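Local coordinates for protein EchA1_1 (Mycobacterium avium subsp. paratuberculosis, PDB 3R9T) that probably catalyses the reversible hydration of enoyl-CoA thioesters to 3-hydroxyacyl-CoA in fatty acid metabolism, as a member of the crotonase family, at residues L121-F134 against L182-A196. Numbering follows the deposited sequence.
Sequences LASDLVVADERAQF and LINEVVEAGSVLDAA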
ATOM      1  N   LEU B 121     -12.434   8.304  -2.059  1.00 15.08           N
ATOM      2  CA  LEU B 121     -11.839   7.041  -1.624  1.00 15.20           C
ATOM      3  C   LEU B 121     -12.691   5.849  -2.044  1.00 15.84           C
ATOM      4  O   LEU B 121     -12.165   4.842  -2.474  1.00 16.57           O
ATOM      5  CB  LEU B 121     -11.618   7.047  -0.121  1.00 15.48           C
ATOM      6  CG  LEU B 121     -10.587   8.009   0.462  1.00 16.48           C
ATOM      7  CD1 LEU B 121     -10.732   8.089   1.959  1.00 17.90           C
ATOM      8  CD2 LEU B 121      -9.215   7.484   0.098  1.00 17.49           C
ATOM      9  N   ALA B 122     -14.002   5.998  -1.976  1.00 15.54           N
ATOM     10  CA  ALA B 122     -14.935   4.930  -2.302  1.00 15.81           C
ATOM     11  C   ALA B 122     -15.064   4.714  -3.821  1.00 16.01           C
ATOM     12  O   ALA B 122     -15.557   3.681  -4.269  1.00 16.98           O
ATOM     13  CB  ALA B 122     -16.295   5.263  -1.690  1.00 15.03           C
ATOM     14  N   SER B 123     -14.662   5.701  -4.616  1.00 15.35           N
ATOM     15  CA  SER B 123     -14.693   5.594  -6.083  1.00 15.04           C
ATOM     16  C   SER B 123     -13.502   4.791  -6.639  1.00 14.71           C
ATOM     17  O   SER B 123     -12.437   4.757  -6.018  1.00 15.31           O
ATOM     18  CB  SER B 123     -14.727   7.002  -6.707  1.00 14.78           C
ATOM     19  OG  SER B 123     -15.812   7.800  -6.227  1.00 16.15           O
ATOM     20  N   ASP B 124     -13.642   4.206  -7.836  1.00 14.55           N
ATOM     21  CA  ASP B 124     -12.521   3.515  -8.440  1.00 14.90           C
ATOM     22  C   ASP B 124     -11.398   4.463  -8.867  1.00 14.27           C
ATOM     23  O   ASP B 124     -10.215   4.147  -8.691  1.00 14.73           O
ATOM     24  CB  ASP B 124     -12.954   2.691  -9.644  1.00 14.77           C
ATOM     25  CG  ASP B 124     -13.939   1.619  -9.293  1.00 17.10           C
ATOM     26  OD1 ASP B 124     -13.728   0.948  -8.253  1.00 17.08           O
ATOM     27  OD2 ASP B 124     -14.905   1.442 -10.085  1.00 17.27           O
ATOM     28  N   LEU B 125     -11.795   5.606  -9.434  1.00 14.88           N
ATOM     29  CA  LEU B 125     -10.890   6.589 -10.046  1.00 15.00           C
ATOM     30  C   LEU B 125     -11.371   7.984  -9.671  1.00 15.12           C
ATOM     31  O   LEU B 125     -12.552   8.204  -9.377  1.00 15.70           O
ATOM     32  CB  LEU B 125     -10.892   6.439 -11.564  1.00 15.90           C
ATOM     33  CG  LEU B 125     -10.488   5.039 -12.047  1.00 16.05           C
ATOM     34  CD1 LEU B 125     -10.852   4.836 -13.530  1.00 20.56           C
ATOM     35  CD2 LEU B 125      -9.017   4.792 -11.771  1.00 16.36           C
ATOM     36  N   VAL B 126     -10.440   8.925  -9.682  1.00 14.84           N
ATOM     37  CA  VAL B 126     -10.729  10.335  -9.380  1.00 15.70           C
ATOM     38  C   VAL B 126     -10.020  11.285 -10.352  1.00 16.19           C
ATOM     39  O   VAL B 126      -8.810  11.221 -10.508  1.00 15.54           O
ATOM     40  CB  VAL B 126     -10.301  10.726  -7.944  1.00 15.48           C
ATOM     41  CG1 VAL B 126     -10.789  12.106  -7.609  1.00 15.54           C
ATOM     42  CG2 VAL B 126     -10.849   9.704  -6.913  1.00 16.61           C
ATOM     43  N   VAL B 127     -10.800  12.180 -10.946  1.00 17.18           N
ATOM     44  CA  VAL B 127     -10.295  13.323 -11.702  1.00 18.81           C
ATOM     45  C   VAL B 127     -10.702  14.589 -10.932  1.00 18.81           C
ATOM     46  O   VAL B 127     -11.864  14.716 -10.527  1.00 19.21           O
ATOM     47  CB  VAL B 127     -10.903  13.315 -13.102  1.00 19.68           C
ATOM     48  CG1 VAL B 127     -10.401  14.500 -13.946  1.00 22.15           C
ATOM     49  CG2 VAL B 127     -10.596  11.983 -13.774  1.00 21.57           C
ATOM     50  N   ALA B 128      -9.763  15.510 -10.715  1.00 19.25           N
ATOM     51  CA  ALA B 128     -10.049  16.713  -9.931  1.00 19.99           C
ATOM     52  C   ALA B 128      -9.698  17.998 -10.659  1.00 21.21           C
ATOM     53  O   ALA B 128      -8.642  18.107 -11.261  1.00 20.92           O
ATOM     54  CB  ALA B 128      -9.298  16.673  -8.628  1.00 19.96           C
ATOM     55  N   ASP B 129     -10.604  18.964 -10.567  1.00 22.75           N
ATOM     56  CA  ASP B 129     -10.335  20.367 -10.855  1.00 24.83           C
ATOM     57  C   ASP B 129      -9.108  20.812 -10.032  1.00 25.43           C
ATOM     58  O   ASP B 129      -8.983  20.457  -8.855  1.00 26.01           O
ATOM     59  CB  ASP B 129     -11.596  21.150 -10.461  1.00 25.39           C
ATOM     60  CG  ASP B 129     -11.592  22.583 -10.938  1.00 28.19           C
ATOM     61  OD1 ASP B 129     -10.722  23.358 -10.485  1.00 29.89           O
ATOM     62  OD2 ASP B 129     -12.495  22.939 -11.729  1.00 30.03           O
ATOM     63  N   GLU B 130      -8.214  21.584 -10.651  1.00 26.91           N
ATOM     64  CA  GLU B 130      -6.981  22.069 -10.012  0.50 27.54           C
ATOM     65  C   GLU B 130      -7.282  22.795  -8.700  1.00 28.02           C
ATOM     66  O   GLU B 130      -6.442  22.845  -7.812  1.00 28.51           O
ATOM     67  CB  GLU B 130      -6.186  22.989 -10.966  0.50 28.62           C
ATOM     68  CG  GLU B 130      -6.998  24.181 -11.526  0.50 30.54           C
ATOM     69  CD  GLU B 130      -6.219  25.084 -12.487  0.50 32.69           C
ATOM     70  OE1 GLU B 130      -5.098  25.512 -12.134  0.50 33.51           O
ATOM     71  OE2 GLU B 130      -6.752  25.387 -13.589  0.50 33.08           O
ATOM     72  N   ARG B 131      -8.484  23.365  -8.597  1.00 28.02           N
ATOM     73  CA  ARG B 131      -8.895  24.109  -7.405  1.00 28.47           C
ATOM     74  C   ARG B 131      -9.358  23.236  -6.235  1.00 27.68           C
ATOM     75  O   ARG B 131      -9.518  23.726  -5.113  1.00 27.58           O
ATOM     76  CB  ARG B 131     -10.028  25.066  -7.761  1.00 29.27           C
ATOM     77  CG  ARG B 131      -9.646  26.191  -8.699  1.00 30.44           C
ATOM     78  CD  ARG B 131     -10.903  26.899  -9.189  1.00 31.51           C
ATOM     79  NE  ARG B 131     -11.745  26.016  -9.993  1.00 30.32           N
ATOM     80  CZ  ARG B 131     -12.919  26.361 -10.510  1.00 33.59           C
ATOM     81  NH1 ARG B 131     -13.404  27.589 -10.323  1.00 33.92           N
ATOM     82  NH2 ARG B 131     -13.616  25.478 -11.220  1.00 34.16           N
ATOM     83  N   ALA B 132      -9.601  21.957  -6.496  1.00 26.58           N
ATOM     84  CA  ALA B 132     -10.166  21.070  -5.474  1.00 25.93           C
ATOM     85  C   ALA B 132      -9.217  20.901  -4.314  1.00 25.64           C
ATOM     86  O   ALA B 132      -8.007  20.868  -4.491  1.00 25.75           O
ATOM     87  CB  ALA B 132     -10.508  19.705  -6.056  1.00 25.27           C
ATOM     88  N   GLN B 133      -9.805  20.815  -3.130  1.00 25.94           N
ATOM     89  CA  GLN B 133      -9.106  20.554  -1.890  1.00 26.62           C
ATOM     90  C   GLN B 133      -9.693  19.295  -1.235  1.00 25.06           C
ATOM     91  O   GLN B 133     -10.915  19.113  -1.184  1.00 25.54           O
ATOM     92  CB  GLN B 133      -9.292  21.759  -0.971  1.00 28.33           C
ATOM     93  CG  GLN B 133      -8.475  21.719   0.286  1.00 31.59           C
ATOM     94  CD  GLN B 133      -8.518  23.036   1.053  1.00 34.83           C
ATOM     95  OE1 GLN B 133      -9.543  23.399   1.626  1.00 38.27           O
ATOM     96  NE2 GLN B 133      -7.396  23.746   1.077  1.00 37.17           N
ATOM     97  N   PHE B 134      -8.813  18.431  -0.741  1.00 23.53           N
ATOM     98  CA  PHE B 134      -9.199  17.193  -0.080  1.00 22.32           C
ATOM     99  C   PHE B 134      -8.801  17.264   1.380  1.00 22.03           C
ATOM    100  O   PHE B 134      -8.057  18.160   1.777  1.00 22.69           O
ATOM    101  CB  PHE B 134      -8.514  16.005  -0.738  1.00 21.60           C
ATOM    102  CG  PHE B 134      -8.926  15.806  -2.164  1.00 20.93           C
ATOM    103  CD1 PHE B 134     -10.030  15.029  -2.473  1.00 21.83           C
ATOM    104  CD2 PHE B 134      -8.253  16.434  -3.191  1.00 21.61           C
ATOM    105  CE1 PHE B 134     -10.456  14.860  -3.785  1.00 21.98           C
ATOM    106  CE2 PHE B 134      -8.667  16.254  -4.521  1.00 22.50           C
ATOM    107  CZ  PHE B 134      -9.761  15.467  -4.814  1.00 22.77           C
ATOM    108  N   LEU B 182      -3.224   9.182  -4.932  1.00 23.99           N
ATOM    109  CA  LEU B 182      -4.593   9.178  -4.445  1.00 23.98           C
ATOM    110  C   LEU B 182      -5.759   9.582  -5.386  1.00 23.47           C
ATOM    111  O   LEU B 182      -6.929   9.176  -5.199  1.00 24.42           O
ATOM    112  CB  LEU B 182      -4.637  10.147  -3.304  1.00 24.52           C
ATOM    113  CG  LEU B 182      -6.021  10.342  -2.696  1.00 26.12           C
ATOM    114  CD1 LEU B 182      -6.504   9.003  -2.067  1.00 26.78           C
ATOM    115  CD2 LEU B 182      -6.031  11.467  -1.672  1.00 29.65           C
ATOM    116  N   ILE B 183      -5.483  10.508  -6.278  1.00 21.02           N
ATOM    117  CA  ILE B 183      -6.380  10.796  -7.383  1.00 20.06           C
ATOM    118  C   ILE B 183      -5.548  10.513  -8.612  1.00 18.78           C
ATOM    119  O   ILE B 183      -4.309  10.388  -8.527  1.00 19.72           O
ATOM    120  CB  ILE B 183      -6.938  12.227  -7.358  1.00 20.24           C
ATOM    121  CG1 ILE B 183      -5.832  13.259  -7.604  1.00 20.01           C
ATOM    122  CG2 ILE B 183      -7.696  12.480  -6.031  1.00 20.06           C
ATOM    123  CD1 ILE B 183      -6.384  14.671  -7.835  1.00 21.38           C
ATOM    124  N   ASN B 184      -6.225  10.417  -9.751  1.00 17.29           N
ATOM    125  CA  ASN B 184      -5.581  10.055 -11.012  1.00 17.08           C
ATOM    126  C   ASN B 184      -5.058  11.204 -11.845  1.00 18.08           C
ATOM    127  O   ASN B 184      -4.004  11.063 -12.499  1.00 18.75           O
ATOM    128  CB  ASN B 184      -6.550   9.237 -11.841  1.00 16.40           C
ATOM    129  CG  ASN B 184      -6.878   7.911 -11.188  1.00 16.23           C
ATOM    130  OD1 ASN B 184      -7.873   7.798 -10.474  1.00 16.62           O
ATOM    131  ND2 ASN B 184      -6.019   6.911 -11.392  1.00 14.80           N
ATOM    132  N   GLU B 185      -5.790  12.311 -11.837  1.00 18.92           N
ATOM    133  CA  GLU B 185      -5.447  13.410 -12.708  1.00 20.92           C
ATOM    134  C   GLU B 185      -6.036  14.740 -12.240  1.00 20.22           C
ATOM    135  O   GLU B 185      -7.063  14.790 -11.567  1.00 18.54           O
ATOM    136  CB  GLU B 185      -5.837  13.026 -14.130  1.00 22.83           C
ATOM    137  CG  GLU B 185      -7.177  13.369 -14.538  1.00 26.84           C
ATOM    138  CD  GLU B 185      -7.337  13.242 -16.041  1.00 30.60           C
ATOM    139  OE1 GLU B 185      -8.462  12.978 -16.450  1.00 30.48           O
ATOM    140  OE2 GLU B 185      -6.361  13.386 -16.814  1.00 35.73           O
ATOM    141  N   VAL B 186      -5.305  15.802 -12.561  1.00 20.26           N
ATOM    142  CA  VAL B 186      -5.661  17.158 -12.222  1.00 20.93           C
ATOM    143  C   VAL B 186      -5.891  17.857 -13.536  1.00 22.16           C
ATOM    144  O   VAL B 186      -5.066  17.730 -14.454  1.00 22.85           O
ATOM    145  CB  VAL B 186      -4.551  17.853 -11.416  1.00 21.14           C
ATOM    146  CG1 VAL B 186      -4.977  19.249 -11.031  1.00 22.18           C
ATOM    147  CG2 VAL B 186      -4.258  17.056 -10.128  1.00 21.40           C
ATOM    148  N   VAL B 187      -7.002  18.578 -13.625  1.00 23.24           N
ATOM    149  CA  VAL B 187      -7.378  19.220 -14.864  1.00 25.21           C
ATOM    150  C   VAL B 187      -7.671  20.696 -14.679  1.00 26.57           C
ATOM    151  O   VAL B 187      -7.917  21.179 -13.575  1.00 25.91           O
ATOM    152  CB  VAL B 187      -8.581  18.510 -15.506  1.00 25.41           C
ATOM    153  CG1 VAL B 187      -8.252  17.031 -15.733  1.00 26.05           C
ATOM    154  CG2 VAL B 187      -9.841  18.678 -14.651  1.00 24.49           C
ATOM    155  N   GLU B 188      -7.622  21.406 -15.795  1.00 28.78           N
ATOM    156  CA  GLU B 188      -7.935  22.815 -15.790  1.00 30.74           C
ATOM    157  C   GLU B 188      -9.295  23.122 -15.198  1.00 30.04           C
ATOM    158  O   GLU B 188     -10.267  22.393 -15.410  1.00 30.26           O
ATOM    159  CB  GLU B 188      -7.869  23.369 -17.205  1.00 32.12           C
ATOM    160  CG  GLU B 188      -6.493  23.798 -17.616  1.00 36.18           C
ATOM    161  CD  GLU B 188      -6.569  24.850 -18.687  1.00 40.59           C
ATOM    162  OE1 GLU B 188      -6.032  25.962 -18.481  1.00 44.44           O
ATOM    163  OE2 GLU B 188      -7.216  24.575 -19.719  1.00 43.42           O
ATOM    164  N   ALA B 189      -9.335  24.233 -14.472  1.00 30.65           N
ATOM    165  CA  ALA B 189     -10.542  24.757 -13.869  1.00 30.99           C
ATOM    166  C   ALA B 189     -11.710  24.684 -14.844  1.00 31.27           C
ATOM    167  O   ALA B 189     -11.620  25.162 -15.978  1.00 31.86           O
ATOM    168  CB  ALA B 189     -10.318  26.204 -13.421  1.00 31.91           C
ATOM    169  N   GLY B 190     -12.786  24.056 -14.377  1.00 30.71           N
ATOM    170  CA  GLY B 190     -14.050  23.938 -15.106  1.00 30.98           C
ATOM    171  C   GLY B 190     -14.210  22.760 -16.059  1.00 30.54           C
ATOM    172  O   GLY B 190     -15.299  22.563 -16.615  1.00 30.86           O
ATOM    173  N   SER B 191     -13.148  21.977 -16.258  1.00 29.35           N
ATOM    174  CA  SER B 191     -13.159  20.898 -17.271  1.00 28.83           C
ATOM    175  C   SER B 191     -13.324  19.494 -16.669  1.00 26.93           C
ATOM    176  O   SER B 191     -13.156  18.490 -17.377  1.00 26.37           O
ATOM    177  CB  SER B 191     -11.883  20.935 -18.134  1.00 29.30           C
ATOM    178  OG  SER B 191     -10.728  20.508 -17.426  1.00 30.73           O
ATOM    179  N   VAL B 192     -13.668  19.411 -15.384  1.00 25.62           N
ATOM    180  CA  VAL B 192     -13.611  18.109 -14.688  1.00 24.57           C
ATOM    181  C   VAL B 192     -14.606  17.074 -15.231  1.00 23.38           C
ATOM    182  O   VAL B 192     -14.260  15.901 -15.356  1.00 23.06           O
ATOM    183  CB  VAL B 192     -13.690  18.208 -13.139  1.00 24.41           C
ATOM    184  CG1 VAL B 192     -15.142  18.310 -12.643  1.00 25.42           C
ATOM    185  CG2 VAL B 192     -13.021  16.988 -12.524  1.00 24.27           C
ATOM    186  N   LEU B 193     -15.810  17.494 -15.613  1.00 23.85           N
ATOM    187  CA  LEU B 193     -16.760  16.530 -16.162  1.00 23.53           C
ATOM    188  C   LEU B 193     -16.307  15.973 -17.508  1.00 24.28           C
ATOM    189  O   LEU B 193     -16.343  14.753 -17.728  1.00 23.08           O
ATOM    190  CB  LEU B 193     -18.168  17.118 -16.259  1.00 24.16           C
ATOM    191  CG  LEU B 193     -19.243  16.125 -16.724  1.00 24.86           C
ATOM    192  CD1 LEU B 193     -19.257  14.816 -15.898  1.00 22.39           C
ATOM    193  CD2 LEU B 193     -20.621  16.786 -16.710  1.00 27.49           C
ATOM    194  N   ASP B 194     -15.895  16.857 -18.417  1.00 25.66           N
ATOM    195  CA  ASP B 194     -15.385  16.403 -19.709  1.00 26.77           C
ATOM    196  C   ASP B 194     -14.196  15.454 -19.565  1.00 25.86           C
ATOM    197  O   ASP B 194     -14.128  14.436 -20.257  1.00 25.47           O
ATOM    198  CB  ASP B 194     -14.997  17.581 -20.604  1.00 28.36           C
ATOM    199  CG  ASP B 194     -16.192  18.262 -21.235  1.00 31.57           C
ATOM    200  OD1 ASP B 194     -17.300  17.675 -21.287  1.00 34.36           O
ATOM    201  OD2 ASP B 194     -16.008  19.406 -21.702  1.00 35.11           O
ATOM    202  N   ALA B 195     -13.279  15.785 -18.656  1.00 24.83           N
ATOM    203  CA  ALA B 195     -12.110  14.950 -18.406  1.00 23.78           C
ATOM    204  C   ALA B 195     -12.527  13.589 -17.864  1.00 22.62           C
ATOM    205  O   ALA B 195     -11.976  12.550 -18.258  1.00 22.80           O
ATOM    206  CB  ALA B 195     -11.174  15.642 -17.435  1.00 23.06           C
ATOM    207  N   ALA B 196     -13.509  13.580 -16.969  1.00 21.70           N
ATOM    208  CA  ALA B 196     -13.989  12.314 -16.408  1.00 21.25           C
ATOM    209  C   ALA B 196     -14.695  11.449 -17.458  1.00 21.33           C
ATOM    210  O   ALA B 196     -14.563  10.236 -17.453  1.00 20.71           O
ATOM    211  CB  ALA B 196     -14.910  12.563 -15.218  1.00 20.56           C
TER
HETATM  212  O   HOH W   1     -14.430  21.551 -13.112  1.00 18.59           O
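L182 meets L121 methyl to methyl, CD1 to CD2 at 3.8 Å. I183 splits its branches: CG2 presses tightly on V126 CG1 (3.5 Å) and also touches F134 CZ, while CG1, set between the backbone N and the carbonyl carbon (chi1 67°), carries CD1 to A128 CB. N184 straddles V126. Its OD1 accepts from V126 N at 2.9 Å, in the carbonyl plane, and its own backbone N donates to V126 O; with ND2 bonded to K160 O of a second subunit, the amide is fixed in rotation. From E185 to V187 the chain runs parallel to strand 125-129, linked by A128 N to E185 O and V187 N to A128 O; just past the strand E130 N donates to V187 O. Strand 185-187 thereby forms the edge, within this chain, of the six-stranded, mostly parallel sheet of the crotonase fold. E185 lies alongside V127, E185 CG 3.5 Å from V127 CG1, on the face that V187 shares. V186, on the A128 face, sets CG1 against E130 CA. A type II turn, E188 to S191, then leads into helix 192-204 beside the type I turn from D129 to A132. A189 CB sits over one face of the R131 guanidinium. G190 N gives D129 OD2 a nearly straight bond of 2.9 Å; R131 NH2 reaches the same oxygen from the opposite face of the carboxylate, while R131 NE and N hold OD1, the latter closing an Asx turn. A water joins D129 OD2 to V192 N. V192 CG2, the branch turned away from its own backbone N, comes 3.2 Å from V127 O, and A195 CB packs on V127 CG1, bringing the helix over the V127 face, where residues 192-196 run roughly antiparallel (152°) to strand 125-129.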